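Local coordinates for protein yersinopine synthase (Yersinia pestis, PDB 6C4M) that catalyses the NADPH-dependent reductive condensation of pyruvate with an amino-acid-derived intermediate, the last step in making the metallophore yersinopine, at residues S167-T172 and K207-R212; Q211-A216 and H237-L242; L72-T77 and Y202-K207; S134-S139 and I163-Y168. One frame throughout, in Å; residues are numbered along the deposited sequence.

Contact 1 (S167-T172 and K207-R212). With NAP (NADP nicotinamide-adenine-dinucleotide phosphate), chain B.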
# COMPACT_ATOMS: atom_id res chain seq x y z
N SER A 167 10.49 -14.43 -21.91
CA SER A 167 9.06 -14.47 -21.70
C SER A 167 8.38 -14.22 -23.03
O SER A 167 9.00 -13.78 -24.00
CB SER A 167 8.60 -13.44 -20.67
OG SER A 167 8.67 -12.12 -21.18
N TYR A 168 7.08 -14.51 -23.08
CA TYR A 168 6.29 -14.08 -24.22
C TYR A 168 6.36 -12.56 -24.30
O TYR A 168 6.48 -11.87 -23.27
CB TYR A 168 4.85 -14.57 -24.11
CG TYR A 168 3.96 -14.04 -25.20
CD1 TYR A 168 4.26 -14.25 -26.54
CD2 TYR A 168 2.81 -13.31 -24.89
CE1 TYR A 168 3.46 -13.74 -27.54
CE2 TYR A 168 1.99 -12.79 -25.88
CZ TYR A 168 2.32 -13.01 -27.20
OH TYR A 168 1.50 -12.50 -28.19
N TYR A 169 6.35 -12.03 -25.52
CA TYR A 169 6.73 -10.64 -25.75
C TYR A 169 5.55 -9.67 -25.74
O TYR A 169 5.72 -8.49 -26.08
CB TYR A 169 7.50 -10.52 -27.07
CG TYR A 169 6.78 -10.99 -28.31
CD1 TYR A 169 5.95 -10.14 -29.03
CD2 TYR A 169 6.98 -12.29 -28.80
CE1 TYR A 169 5.30 -10.59 -30.21
CE2 TYR A 169 6.36 -12.74 -29.95
CZ TYR A 169 5.52 -11.90 -30.65
OH TYR A 169 4.93 -12.39 -31.82
N ALA A 170 4.37 -10.11 -25.31
CA ALA A 170 3.19 -9.27 -25.34
C ALA A 170 2.19 -9.71 -24.28
O ALA A 170 2.43 -10.63 -23.49
CB ALA A 170 2.54 -9.32 -26.71
N ASP A 171 1.04 -9.05 -24.33
CA ASP A 171 -0.15 -9.35 -23.54
C ASP A 171 -1.29 -9.57 -24.52
O ASP A 171 -1.79 -8.61 -25.13
CB ASP A 171 -0.45 -8.19 -22.59
CG ASP A 171 -1.60 -8.48 -21.64
OD1 ASP A 171 -2.49 -9.30 -21.97
OD2 ASP A 171 -1.61 -7.88 -20.56
N THR A 172 -1.71 -10.82 -24.69
CA THR A 172 -2.64 -11.20 -25.75
C THR A 172 -3.70 -12.13 -25.19
O THR A 172 -3.39 -13.06 -24.45
CB THR A 172 -1.91 -11.91 -26.92
OG1 THR A 172 -0.81 -11.10 -27.36
CG2 THR A 172 -2.88 -12.14 -28.09
N LYS A 207 -3.01 -6.07 -26.06
CA LYS A 207 -3.15 -4.83 -25.31
C LYS A 207 -1.83 -4.08 -25.16
O LYS A 207 -1.85 -2.86 -24.95
CB LYS A 207 -3.69 -5.11 -23.90
CG LYS A 207 -5.11 -5.64 -23.85
CD LYS A 207 -5.38 -6.57 -22.63
CE LYS A 207 -4.92 -5.97 -21.31
NZ LYS A 207 -5.28 -6.85 -20.15
N ALA A 208 -0.70 -4.78 -25.24
CA ALA A 208 0.58 -4.17 -24.91
C ALA A 208 1.71 -5.08 -25.38
O ALA A 208 1.54 -6.30 -25.46
CB ALA A 208 0.68 -3.90 -23.40
N PHE A 209 2.85 -4.47 -25.70
CA PHE A 209 4.07 -5.19 -26.00
C PHE A 209 5.10 -4.94 -24.90
O PHE A 209 5.12 -3.86 -24.30
CB PHE A 209 4.63 -4.78 -27.37
CG PHE A 209 3.75 -5.20 -28.53
CD1 PHE A 209 3.69 -6.53 -28.91
CD2 PHE A 209 2.98 -4.28 -29.20
CE1 PHE A 209 2.87 -6.92 -29.96
CE2 PHE A 209 2.16 -4.65 -30.24
CZ PHE A 209 2.11 -5.98 -30.63
N LYS A 210 5.94 -5.94 -24.64
CA LYS A 210 7.01 -5.78 -23.67
C LYS A 210 8.07 -4.83 -24.22
O LYS A 210 8.19 -4.64 -25.43
CB LYS A 210 7.65 -7.12 -23.33
CG LYS A 210 6.72 -8.18 -22.69
CD LYS A 210 6.32 -7.89 -21.29
CE LYS A 210 5.40 -9.01 -20.79
NZ LYS A 210 4.71 -8.65 -19.48
N GLN A 211 8.88 -4.24 -23.33
CA GLN A 211 9.94 -3.34 -23.79
C GLN A 211 11.21 -4.09 -24.18
O GLN A 211 11.91 -3.68 -25.12
CB GLN A 211 10.26 -2.27 -22.75
CG GLN A 211 10.55 -2.77 -21.34
CD GLN A 211 10.66 -1.62 -20.32
OE1 GLN A 211 10.02 -1.64 -19.27
NE2 GLN A 211 11.49 -0.63 -20.63
N ARG A 212 11.54 -5.18 -23.49
CA ARG A 212 12.65 -6.01 -23.95
C ARG A 212 12.43 -7.47 -23.58
O ARG A 212 11.67 -7.81 -22.67
CB ARG A 212 14.00 -5.50 -23.41
CG ARG A 212 14.24 -5.55 -21.92
CD ARG A 212 15.54 -4.75 -21.62
NE ARG A 212 15.27 -3.32 -21.45
CZ ARG A 212 15.56 -2.35 -22.31
NH1 ARG A 212 16.18 -2.59 -23.47
NH2 ARG A 212 15.22 -1.10 -22.00
PA NAP B . -1.88 -20.86 -22.89
O1A NAP B . -0.59 -20.75 -22.19
O2A NAP B . -3.08 -20.71 -21.93
O5B NAP B . -1.91 -22.33 -23.64
C5B NAP B . -1.10 -22.41 -24.83
C4B NAP B . -1.29 -23.82 -25.42
O4B NAP B . -0.85 -24.83 -24.32
C3B NAP B . -2.52 -24.07 -25.69
O3B NAP B . -2.64 -24.90 -26.89
C2B NAP B . -3.08 -24.94 -24.41
O2B NAP B . -4.20 -25.80 -24.83
C1B NAP B . -2.09 -25.68 -24.03
N9A NAP B . -2.15 -25.74 -22.57
C8A NAP B . -2.31 -24.86 -21.58
N7A NAP B . -2.29 -25.58 -20.45
C5A NAP B . -2.12 -26.90 -20.78
C6A NAP B . -2.03 -27.98 -19.94
N6A NAP B . -2.09 -28.18 -18.49
N1A NAP B . -1.85 -29.21 -20.47
C2A NAP B . -1.75 -29.37 -21.83
N3A NAP B . -1.84 -28.29 -22.66
C4A NAP B . -2.02 -27.03 -22.11
O3 NAP B . -1.95 -19.65 -24.02
PN NAP B . -0.97 -18.39 -24.28
O1N NAP B . -0.98 -18.21 -25.73
O2N NAP B . -1.61 -17.21 -23.51
O5D NAP B . 0.59 -18.56 -23.69
C5D NAP B . 1.67 -19.00 -24.56
C4D NAP B . 2.94 -19.01 -23.69
O4D NAP B . 3.26 -17.52 -23.19
C3D NAP B . 2.84 -19.72 -22.59
O3D NAP B . 4.25 -20.17 -22.26
C2D NAP B . 2.43 -18.76 -21.46
O2D NAP B . 2.98 -19.19 -20.31
C1D NAP B . 3.15 -17.47 -21.89
N1N NAP B . 2.45 -16.21 -21.53
C2N NAP B . 1.52 -15.65 -22.33
C3N NAP B . 0.92 -14.44 -21.94
C7N NAP B . -0.16 -13.77 -22.83
O7N NAP B . -0.33 -12.61 -22.81
N7N NAP B . -0.94 -14.62 -23.68
C4N NAP B . 1.26 -13.84 -20.76
C5N NAP B . 2.18 -14.40 -19.97
C6N NAP B . 2.79 -15.60 -20.35
P2B NAP B . -5.78 -25.18 -24.86
O1X NAP B . -6.30 -25.24 -23.44
O2X NAP B . -5.76 -23.76 -25.33
O3X NAP B . -6.63 -26.06 -25.74

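Contact 2 (Q211-A216 and H237-L242)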
# COMPACT_ATOMS: atom_id res chain seq x y z
N GLN A 211 8.88 -4.24 -23.33
CA GLN A 211 9.94 -3.34 -23.79
C GLN A 211 11.21 -4.09 -24.18
O GLN A 211 11.91 -3.68 -25.12
CB GLN A 211 10.26 -2.27 -22.75
CG GLN A 211 10.55 -2.77 -21.34
CD GLN A 211 10.66 -1.62 -20.32
OE1 GLN A 211 10.02 -1.64 -19.27
NE2 GLN A 211 11.49 -0.63 -20.63
N ARG A 212 11.54 -5.18 -23.49
CA ARG A 212 12.65 -6.01 -23.95
C ARG A 212 12.43 -7.47 -23.58
O ARG A 212 11.67 -7.81 -22.67
CB ARG A 212 14.00 -5.50 -23.41
CG ARG A 212 14.24 -5.55 -21.92
CD ARG A 212 15.54 -4.75 -21.62
NE ARG A 212 15.27 -3.32 -21.45
CZ ARG A 212 15.56 -2.35 -22.31
NH1 ARG A 212 16.18 -2.59 -23.47
NH2 ARG A 212 15.22 -1.10 -22.00
N ILE A 213 13.11 -8.32 -24.35
CA ILE A 213 13.15 -9.76 -24.16
C ILE A 213 14.61 -10.16 -24.17
O ILE A 213 15.41 -9.64 -24.96
CB ILE A 213 12.39 -10.50 -25.28
CG1 ILE A 213 10.90 -10.12 -25.29
CG2 ILE A 213 12.55 -11.97 -25.14
CD1 ILE A 213 10.15 -10.47 -24.01
N TYR A 214 14.96 -11.09 -23.29
CA TYR A 214 16.29 -11.65 -23.25
C TYR A 214 16.25 -12.98 -23.98
O TYR A 214 15.32 -13.76 -23.81
CB TYR A 214 16.76 -11.86 -21.81
CG TYR A 214 16.92 -10.58 -21.04
CD1 TYR A 214 15.85 -10.01 -20.38
CD2 TYR A 214 18.16 -9.94 -20.97
CE1 TYR A 214 15.99 -8.82 -19.67
CE2 TYR A 214 18.31 -8.75 -20.26
CZ TYR A 214 17.22 -8.22 -19.60
OH TYR A 214 17.35 -7.05 -18.92
N LEU A 215 17.24 -13.25 -24.83
CA LEU A 215 17.26 -14.56 -25.46
C LEU A 215 18.68 -15.04 -25.66
O LEU A 215 19.65 -14.29 -25.50
CB LEU A 215 16.46 -14.53 -26.76
CG LEU A 215 16.87 -13.59 -27.89
CD1 LEU A 215 18.15 -13.99 -28.45
CD2 LEU A 215 15.83 -13.62 -29.00
N ALA A 216 18.79 -16.32 -26.02
CA ALA A 216 20.08 -16.97 -26.25
C ALA A 216 19.82 -18.30 -26.95
O ALA A 216 18.72 -18.86 -26.86
CB ALA A 216 20.84 -17.20 -24.94
N HIS A 237 7.50 -4.25 -33.29
CA HIS A 237 6.74 -3.71 -32.17
C HIS A 237 7.65 -2.96 -31.20
O HIS A 237 7.25 -2.67 -30.07
CB HIS A 237 5.99 -4.84 -31.45
CG HIS A 237 5.06 -5.58 -32.35
ND1 HIS A 237 3.98 -4.98 -32.96
CD2 HIS A 237 5.07 -6.87 -32.78
CE1 HIS A 237 3.35 -5.87 -33.72
NE2 HIS A 237 3.99 -7.02 -33.63
N HIS A 238 8.85 -2.61 -31.65
CA HIS A 238 9.79 -1.81 -30.87
C HIS A 238 10.25 -2.54 -29.63
O HIS A 238 10.64 -1.92 -28.64
CB HIS A 238 9.18 -0.46 -30.49
CG HIS A 238 8.70 0.32 -31.68
ND1 HIS A 238 9.19 0.11 -32.94
CD2 HIS A 238 7.76 1.28 -31.80
CE1 HIS A 238 8.59 0.91 -33.79
NE2 HIS A 238 7.71 1.64 -33.12
N ILE A 239 10.24 -3.86 -29.69
CA ILE A 239 10.71 -4.70 -28.60
C ILE A 239 12.21 -4.87 -28.77
O ILE A 239 12.68 -5.36 -29.81
CB ILE A 239 9.99 -6.06 -28.62
CG1 ILE A 239 8.48 -5.86 -28.49
CG2 ILE A 239 10.53 -6.97 -27.53
CD1 ILE A 239 7.69 -7.05 -29.00
N ASP A 240 12.96 -4.51 -27.75
CA ASP A 240 14.40 -4.75 -27.80
C ASP A 240 14.70 -6.21 -27.49
O ASP A 240 14.03 -6.85 -26.68
CB ASP A 240 15.13 -3.85 -26.80
CG ASP A 240 15.08 -2.39 -27.22
OD1 ASP A 240 15.07 -2.15 -28.45
OD2 ASP A 240 15.04 -1.52 -26.34
N THR A 241 15.72 -6.72 -28.15
CA THR A 241 16.20 -8.07 -27.92
C THR A 241 17.62 -8.01 -27.38
O THR A 241 18.48 -7.32 -27.95
CB THR A 241 16.15 -8.89 -29.20
OG1 THR A 241 16.78 -8.15 -30.27
CG2 THR A 241 14.70 -9.16 -29.55
N LEU A 242 17.86 -8.70 -26.29
CA LEU A 242 19.14 -8.65 -25.59
C LEU A 242 19.74 -10.05 -25.53
O LEU A 242 19.19 -10.93 -24.83
CB LEU A 242 18.97 -8.08 -24.20
CG LEU A 242 18.97 -6.57 -23.95
CD1 LEU A 242 17.78 -5.89 -24.60
CD2 LEU A 242 18.97 -6.29 -22.46

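Contact 3 (L72-T77 and Y202-K207)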
# COMPACT_ATOMS: atom_id res chain seq x y z
N LEU A 72 -6.75 -16.80 -38.91
CA LEU A 72 -6.77 -16.25 -37.57
C LEU A 72 -6.84 -14.72 -37.66
O LEU A 72 -6.38 -14.12 -38.64
CB LEU A 72 -5.53 -16.67 -36.79
CG LEU A 72 -5.27 -18.17 -36.78
CD1 LEU A 72 -3.94 -18.46 -36.11
CD2 LEU A 72 -6.43 -18.86 -36.08
N TYR A 73 -7.40 -14.11 -36.62
CA TYR A 73 -7.65 -12.68 -36.57
C TYR A 73 -7.06 -12.08 -35.30
O TYR A 73 -7.13 -12.68 -34.23
CB TYR A 73 -9.16 -12.39 -36.62
CG TYR A 73 -9.80 -12.82 -37.92
CD1 TYR A 73 -9.78 -11.99 -39.03
CD2 TYR A 73 -10.39 -14.07 -38.05
CE1 TYR A 73 -10.35 -12.37 -40.22
CE2 TYR A 73 -10.97 -14.47 -39.25
CZ TYR A 73 -10.94 -13.61 -40.33
OH TYR A 73 -11.51 -13.99 -41.53
N LEU A 74 -6.48 -10.88 -35.44
CA LEU A 74 -5.81 -10.19 -34.35
C LEU A 74 -6.14 -8.71 -34.41
O LEU A 74 -6.24 -8.11 -35.49
CB LEU A 74 -4.28 -10.36 -34.41
CG LEU A 74 -3.40 -9.56 -33.44
CD1 LEU A 74 -3.41 -10.10 -32.02
CD2 LEU A 74 -1.98 -9.55 -33.99
N GLN A 75 -6.27 -8.11 -33.23
CA GLN A 75 -6.46 -6.67 -33.11
C GLN A 75 -5.50 -6.09 -32.08
O GLN A 75 -5.27 -6.69 -31.02
CB GLN A 75 -7.90 -6.31 -32.72
CG GLN A 75 -8.93 -6.71 -33.77
CD GLN A 75 -10.26 -6.01 -33.58
OE1 GLN A 75 -10.88 -5.57 -34.54
NE2 GLN A 75 -10.70 -5.91 -32.33
N GLY A 76 -4.94 -4.94 -32.40
CA GLY A 76 -4.19 -4.19 -31.44
C GLY A 76 -5.07 -3.22 -30.67
O GLY A 76 -6.08 -2.72 -31.17
N THR A 77 -4.66 -2.94 -29.44
CA THR A 77 -5.53 -2.33 -28.46
C THR A 77 -4.69 -1.47 -27.53
O THR A 77 -3.52 -1.78 -27.26
CB THR A 77 -6.29 -3.44 -27.73
OG1 THR A 77 -7.59 -3.56 -28.31
CG2 THR A 77 -6.41 -3.20 -26.26
N TYR A 202 -10.20 -18.32 -32.65
CA TYR A 202 -9.45 -17.84 -33.80
C TYR A 202 -9.34 -16.31 -33.83
O TYR A 202 -8.94 -15.75 -34.86
CB TYR A 202 -10.12 -18.34 -35.07
CG TYR A 202 -11.60 -18.03 -35.11
CD1 TYR A 202 -12.06 -16.83 -35.64
CD2 TYR A 202 -12.52 -18.92 -34.58
CE1 TYR A 202 -13.42 -16.54 -35.65
CE2 TYR A 202 -13.88 -18.64 -34.59
CZ TYR A 202 -14.32 -17.45 -35.12
OH TYR A 202 -15.66 -17.20 -35.13
N ARG A 203 -9.69 -15.63 -32.74
CA ARG A 203 -9.65 -14.18 -32.62
C ARG A 203 -8.93 -13.81 -31.33
O ARG A 203 -9.29 -14.31 -30.26
CB ARG A 203 -11.04 -13.56 -32.58
CG ARG A 203 -11.83 -13.61 -33.86
CD ARG A 203 -13.18 -12.92 -33.68
NE ARG A 203 -14.05 -13.16 -34.83
CZ ARG A 203 -15.37 -13.00 -34.82
NH1 ARG A 203 -16.00 -12.60 -33.72
NH2 ARG A 203 -16.06 -13.25 -35.94
N ALA A 204 -7.96 -12.92 -31.42
CA ALA A 204 -7.23 -12.48 -30.24
C ALA A 204 -7.04 -10.98 -30.31
O ALA A 204 -7.29 -10.34 -31.33
CB ALA A 204 -5.88 -13.17 -30.10
N TYR A 205 -6.61 -10.41 -29.19
CA TYR A 205 -6.29 -8.99 -29.18
C TYR A 205 -5.11 -8.78 -28.25
O TYR A 205 -4.96 -9.46 -27.23
CB TYR A 205 -7.50 -8.14 -28.74
CG TYR A 205 -7.76 -8.13 -27.27
CD1 TYR A 205 -8.33 -9.23 -26.64
CD2 TYR A 205 -7.47 -7.01 -26.50
CE1 TYR A 205 -8.59 -9.22 -25.27
CE2 TYR A 205 -7.73 -6.99 -25.12
CZ TYR A 205 -8.29 -8.10 -24.52
OH TYR A 205 -8.53 -8.10 -23.17
N THR A 206 -4.23 -7.89 -28.66
CA THR A 206 -3.02 -7.61 -27.92
C THR A 206 -3.12 -6.19 -27.38
O THR A 206 -3.30 -5.24 -28.15
CB THR A 206 -1.79 -7.77 -28.80
OG1 THR A 206 -1.67 -9.16 -29.17
CG2 THR A 206 -0.54 -7.32 -28.06
N LYS A 207 -3.01 -6.07 -26.06
CA LYS A 207 -3.15 -4.83 -25.31
C LYS A 207 -1.83 -4.08 -25.16
O LYS A 207 -1.85 -2.86 -24.95
CB LYS A 207 -3.69 -5.11 -23.90
CG LYS A 207 -5.11 -5.64 -23.85
CD LYS A 207 -5.38 -6.57 -22.63
CE LYS A 207 -4.92 -5.97 -21.31
NZ LYS A 207 -5.28 -6.85 -20.15

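Contact 4 (S134-S139 and I163-Y168). With NAP (NADP nicotinamide-adenine-dinucleotide phosphate), chain B.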
# COMPACT_ATOMS: atom_id res chain seq x y z
N SER A 134 15.58 -25.30 -36.19
CA SER A 134 15.52 -24.54 -34.95
C SER A 134 14.29 -24.89 -34.13
O SER A 134 13.21 -25.21 -34.65
CB SER A 134 15.54 -23.05 -35.24
OG SER A 134 14.39 -22.70 -35.99
N VAL A 135 14.47 -24.82 -32.82
CA VAL A 135 13.39 -24.98 -31.86
C VAL A 135 13.42 -23.77 -30.94
O VAL A 135 14.43 -23.52 -30.26
CB VAL A 135 13.55 -26.27 -31.05
CG1 VAL A 135 12.54 -26.30 -29.94
CG2 VAL A 135 13.41 -27.48 -31.98
N ILE A 136 12.33 -23.01 -30.92
CA ILE A 136 12.25 -21.77 -30.16
C ILE A 136 11.31 -21.98 -28.98
O ILE A 136 10.19 -22.48 -29.16
CB ILE A 136 11.78 -20.60 -31.04
CG1 ILE A 136 12.74 -20.42 -32.24
CG2 ILE A 136 11.71 -19.30 -30.25
CD1 ILE A 136 12.26 -19.47 -33.29
N LEU A 137 11.74 -21.55 -27.79
CA LEU A 137 10.97 -21.66 -26.55
C LEU A 137 10.37 -20.28 -26.29
O LEU A 137 11.05 -19.33 -25.88
CB LEU A 137 11.88 -22.18 -25.44
CG LEU A 137 12.64 -23.49 -25.78
CD1 LEU A 137 13.38 -24.00 -24.58
CD2 LEU A 137 11.76 -24.59 -26.36
N LEU A 138 9.07 -20.15 -26.60
CA LEU A 138 8.45 -18.84 -26.67
C LEU A 138 8.42 -18.16 -25.31
O LEU A 138 8.61 -16.94 -25.22
CB LEU A 138 7.04 -18.96 -27.25
CG LEU A 138 6.28 -17.63 -27.46
CD1 LEU A 138 6.92 -16.78 -28.53
CD2 LEU A 138 4.83 -17.88 -27.84
N SER A 139 8.18 -18.91 -24.23
CA SER A 139 8.16 -18.35 -22.87
C SER A 139 8.81 -19.37 -21.94
O SER A 139 8.14 -20.16 -21.27
CB SER A 139 6.76 -18.00 -22.40
OG SER A 139 6.86 -17.24 -21.20
N ILE A 163 16.60 -21.94 -28.94
CA ILE A 163 16.51 -20.55 -28.51
C ILE A 163 15.46 -20.44 -27.42
O ILE A 163 14.28 -20.76 -27.63
CB ILE A 163 16.20 -19.61 -29.69
CG1 ILE A 163 17.39 -19.56 -30.67
CG2 ILE A 163 15.93 -18.22 -29.19
CD1 ILE A 163 17.10 -18.81 -31.92
N SER A 164 15.88 -19.98 -26.25
CA SER A 164 15.01 -19.59 -25.15
C SER A 164 14.76 -18.08 -25.14
O SER A 164 15.71 -17.29 -25.12
CB SER A 164 15.62 -19.97 -23.80
OG SER A 164 15.39 -21.31 -23.47
N LEU A 165 13.49 -17.69 -25.15
CA LEU A 165 13.06 -16.33 -24.87
C LEU A 165 12.65 -16.23 -23.41
O LEU A 165 11.95 -17.11 -22.90
CB LEU A 165 11.89 -15.93 -25.77
CG LEU A 165 12.20 -15.97 -27.28
CD1 LEU A 165 10.93 -16.16 -28.06
CD2 LEU A 165 12.88 -14.70 -27.69
N SER A 166 13.05 -15.13 -22.76
CA SER A 166 12.81 -14.95 -21.34
C SER A 166 11.32 -14.94 -21.01
O SER A 166 10.92 -15.41 -19.94
CB SER A 166 13.46 -13.66 -20.85
OG SER A 166 13.10 -12.54 -21.64
N SER A 167 10.49 -14.43 -21.91
CA SER A 167 9.06 -14.47 -21.70
C SER A 167 8.38 -14.22 -23.03
O SER A 167 9.00 -13.78 -24.00
CB SER A 167 8.60 -13.44 -20.67
OG SER A 167 8.67 -12.12 -21.18
N TYR A 168 7.08 -14.51 -23.08
CA TYR A 168 6.29 -14.08 -24.22
C TYR A 168 6.36 -12.56 -24.30
O TYR A 168 6.48 -11.87 -23.27
CB TYR A 168 4.85 -14.57 -24.11
CG TYR A 168 3.96 -14.04 -25.20
CD1 TYR A 168 4.26 -14.25 -26.54
CD2 TYR A 168 2.81 -13.31 -24.89
CE1 TYR A 168 3.46 -13.74 -27.54
CE2 TYR A 168 1.99 -12.79 -25.88
CZ TYR A 168 2.32 -13.01 -27.20
OH TYR A 168 1.50 -12.50 -28.19
PA NAP B . -1.88 -20.86 -22.89
O1A NAP B . -0.59 -20.75 -22.19
O2A NAP B . -3.08 -20.71 -21.93
O5B NAP B . -1.91 -22.33 -23.64
C5B NAP B . -1.10 -22.41 -24.83
C4B NAP B . -1.29 -23.82 -25.42
O4B NAP B . -0.85 -24.83 -24.32
C3B NAP B . -2.52 -24.07 -25.69
O3B NAP B . -2.64 -24.90 -26.89
C2B NAP B . -3.08 -24.94 -24.41
O2B NAP B . -4.20 -25.80 -24.83
C1B NAP B . -2.09 -25.68 -24.03
N9A NAP B . -2.15 -25.74 -22.57
C8A NAP B . -2.31 -24.86 -21.58
N7A NAP B . -2.29 -25.58 -20.45
C5A NAP B . -2.12 -26.90 -20.78
C6A NAP B . -2.03 -27.98 -19.94
N6A NAP B . -2.09 -28.18 -18.49
N1A NAP B . -1.85 -29.21 -20.47
C2A NAP B . -1.75 -29.37 -21.83
N3A NAP B . -1.84 -28.29 -22.66
C4A NAP B . -2.02 -27.03 -22.11
O3 NAP B . -1.95 -19.65 -24.02
PN NAP B . -0.97 -18.39 -24.28
O1N NAP B . -0.98 -18.21 -25.73
O2N NAP B . -1.61 -17.21 -23.51
O5D NAP B . 0.59 -18.56 -23.69
C5D NAP B . 1.67 -19.00 -24.56
C4D NAP B . 2.94 -19.01 -23.69
O4D NAP B . 3.26 -17.52 -23.19
C3D NAP B . 2.84 -19.72 -22.59
O3D NAP B . 4.25 -20.17 -22.26
C2D NAP B . 2.43 -18.76 -21.46
O2D NAP B . 2.98 -19.19 -20.31
C1D NAP B . 3.15 -17.47 -21.89
N1N NAP B . 2.45 -16.21 -21.53
C2N NAP B . 1.52 -15.65 -22.33
C3N NAP B . 0.92 -14.44 -21.94
C7N NAP B . -0.16 -13.77 -22.83
O7N NAP B . -0.33 -12.61 -22.81
N7N NAP B . -0.94 -14.62 -23.68
C4N NAP B . 1.26 -13.84 -20.76
C5N NAP B . 2.18 -14.40 -19.97
C6N NAP B . 2.79 -15.60 -20.35
P2B NAP B . -5.78 -25.18 -24.86
O1X NAP B . -6.30 -25.24 -23.44
O2X NAP B . -5.76 -23.76 -25.33
O3X NAP B . -6.63 -26.06 -25.74

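Contact 1 (S167-T172 and K207-R212)
Phe209 sets CD1 3.7 Å from Ala170 CB, and the carbonyl oxygen of Tyr169 lies at the edge of the phenylalanine ring, in its plane. Ala170 and Phe209 are a non-hydrogen-bonded antiparallel pair, their side chains on the same face of the sheet. Asp171, on the other face, reaches obliquely across the side chain of Lys207. CG of Asp171 stands anti to the backbone N (chi1 -175°), which sends the carboxylate toward the lysine, but OD2 to Lys207 NZ is a long salt bridge of 3.8 Å, and Lys173 is the stronger partner of this aspartate. The aliphatic part of Lys210 lies along the Tyr169 carbonyl, whose oxygen accepts a nearly straight bond from Lys210 N (2.9 Å, 176°), the donor standing above the carbonyl plane. Tyr168 lays its ring over Ala170 N and shares a 2.8 Å hydrogen bond between its OH and Thr172 OG1. The backbone of Thr172 pairs with the cofactor carboxamide, N donating to NAP O7N (2.9 Å) and O accepting from NAP N7N (3.0 Å), much as a neighbouring strand might. The short strand 170-173, antiparallel to strand 203-217, thus contributes to the nicotinamide end of the NADP+ site.

Contact 2 (Q211-A216 and H237-L242)
Leu242 fits its branched end between two side chains of the adjacent strand and loses the most surface to the contact. Its CD2 comes within 3.4 Å of Tyr214 CE2, the two side chains running alongside each other in the same direction, while CD1 meets the edge of the Arg212 guanidinium in its plane, 3.8 Å from NH1. The hydroxyl of Tyr214 is bonded to Asp328. Arg212 carries its CG between the backbone N and the carbonyl carbon (chi1 65°) and bends at chi3, which brings NH1 over to Asp240; this salt bridge to OD2 is 3.3 Å long and poorly directed, a weak bond, with the two planes 27° apart. The strands run parallel and close the beta-alpha-beta unit of strand 203-217, helix 225-235 and strand 240-243. Ile213, whose side chain is on the face away from Arg212 and Tyr214, sets CG1 3.9 Å from Ile239 CG2; Ile239 also touches Leu234 of that helix. Backbone bonds alternate between the strands, among them Ile213 N to Asp240 O and Leu242 N to Ile213 O, both 2.9 Å.

Contact 3 (L72-T77 and Y202-K207)
Tyr202 holds its CG between the backbone N and the carbonyl carbon (chi1 52°), whereas Tyr73 has CG anti to the carbonyl carbon (chi1 -64°). These settings lead the two side chains outward next to each other, with Tyr73 CD2 near the plane of the Tyr202 ring at its edge, 4.0 Å from CD1. The Tyr202 carbonyl oxygen lies at the edge of the Tyr73 ring and also accepts the backbone bond from Tyr73 N (2.9 Å). CG of Arg203 rests against Tyr73 CB on the same face of the sheet. On the other face Leu74 crosses Thr206 and sets CD1 3.5 Å from OG1, a hydroxyl hydrogen-bonded to Gln36 and Thr172. Farther along, Thr77 CB lies at the edge of the Tyr205 ring, in its plane, and Thr77 CG2 lies alongside Lys207, 3.7 Å from CG. The backbone hydrogen bonds of this parallel pair alternate in direction, the shortest being Thr206 N to Gln75 O at 2.8 Å; CA-H...O contacts such as Tyr205 CA to Gln75 O (3.1 Å) add to them. The chemistry is therefore split: four backbone bonds hold the strands between Tyr73 and Thr206, the largely solvent-facing side of Tyr73 and Tyr205 mixes aromatic rings with the polar chains of Arg203 and Gln75, and on the face of Leu74 the Thr206 hydroxyl ties the pair to the cofactor-binding residue Thr172.

Contact 4 (S134-S139 and I163-Y168)
The Tyr168 ring, besides having Ala170 N over one face, stands between protein and cofactor: Leu138 CD2 lies 3.9 Å from Tyr168 CD1, and the NADP+ carboxamide carbon C7N lies 3.6 Å from Tyr168 CD2, both oblique to the ring. Leu138 has CG anti to its N (chi1 -177°), which swings its methyl groups back to lie alongside the tyrosine and brings CD1 to 4.1 Å from Leu165 CD1. Strands 134-137 and 161-165 are the parallel arms of a beta-alpha-beta unit joined by helix 144-154, in the Rossmann-like sheet that carries the cofactor. Their backbone bonds run Ile163 N to Val135 O, Leu137 N to Ile163 O (2.7 Å) and Leu165 N to Leu137 O. Past the strand ends, Ser139 OG is 3.3 Å from Tyr168 N, and Ser139 CB lies 3.3 Å from the ribose oxygen O3D of NADP+. Leu137 CD1 packs 3.5 Å from Ser164 OG, a buried hydroxyl held by Glu251 and Ser140, while Ile136, on the face away from Leu137, meets Leu165 CD1 with CG2.

All four contacts belong to one mixed sheet, and contacts 1, 2 and 3 share strand 203-217. Contact 3 leads along it into contact 1, where Lys207 is common to both and the hydrogen bond of Thr172 OG1 to Thr206 OG1, 2.8 Å, is the joint. Contact 2 follows, sharing Gln211 and Arg212, its centre about 10 Å from that of contact 1; Phe209 stacks on His237 between them. Contact 4 meets contact 2 through the probable bond of Ser166 N to Tyr214 O at 2.8 Å. At NADP+, contact 1 adds the Thr172 bonds to the carboxamide, contact 4 adds Ser139 beside ribose O3D, and the shared Tyr168 meets both parts. The side chain of Lys210 lies about 10 Å from that of His260, the inferred proton donor/acceptor.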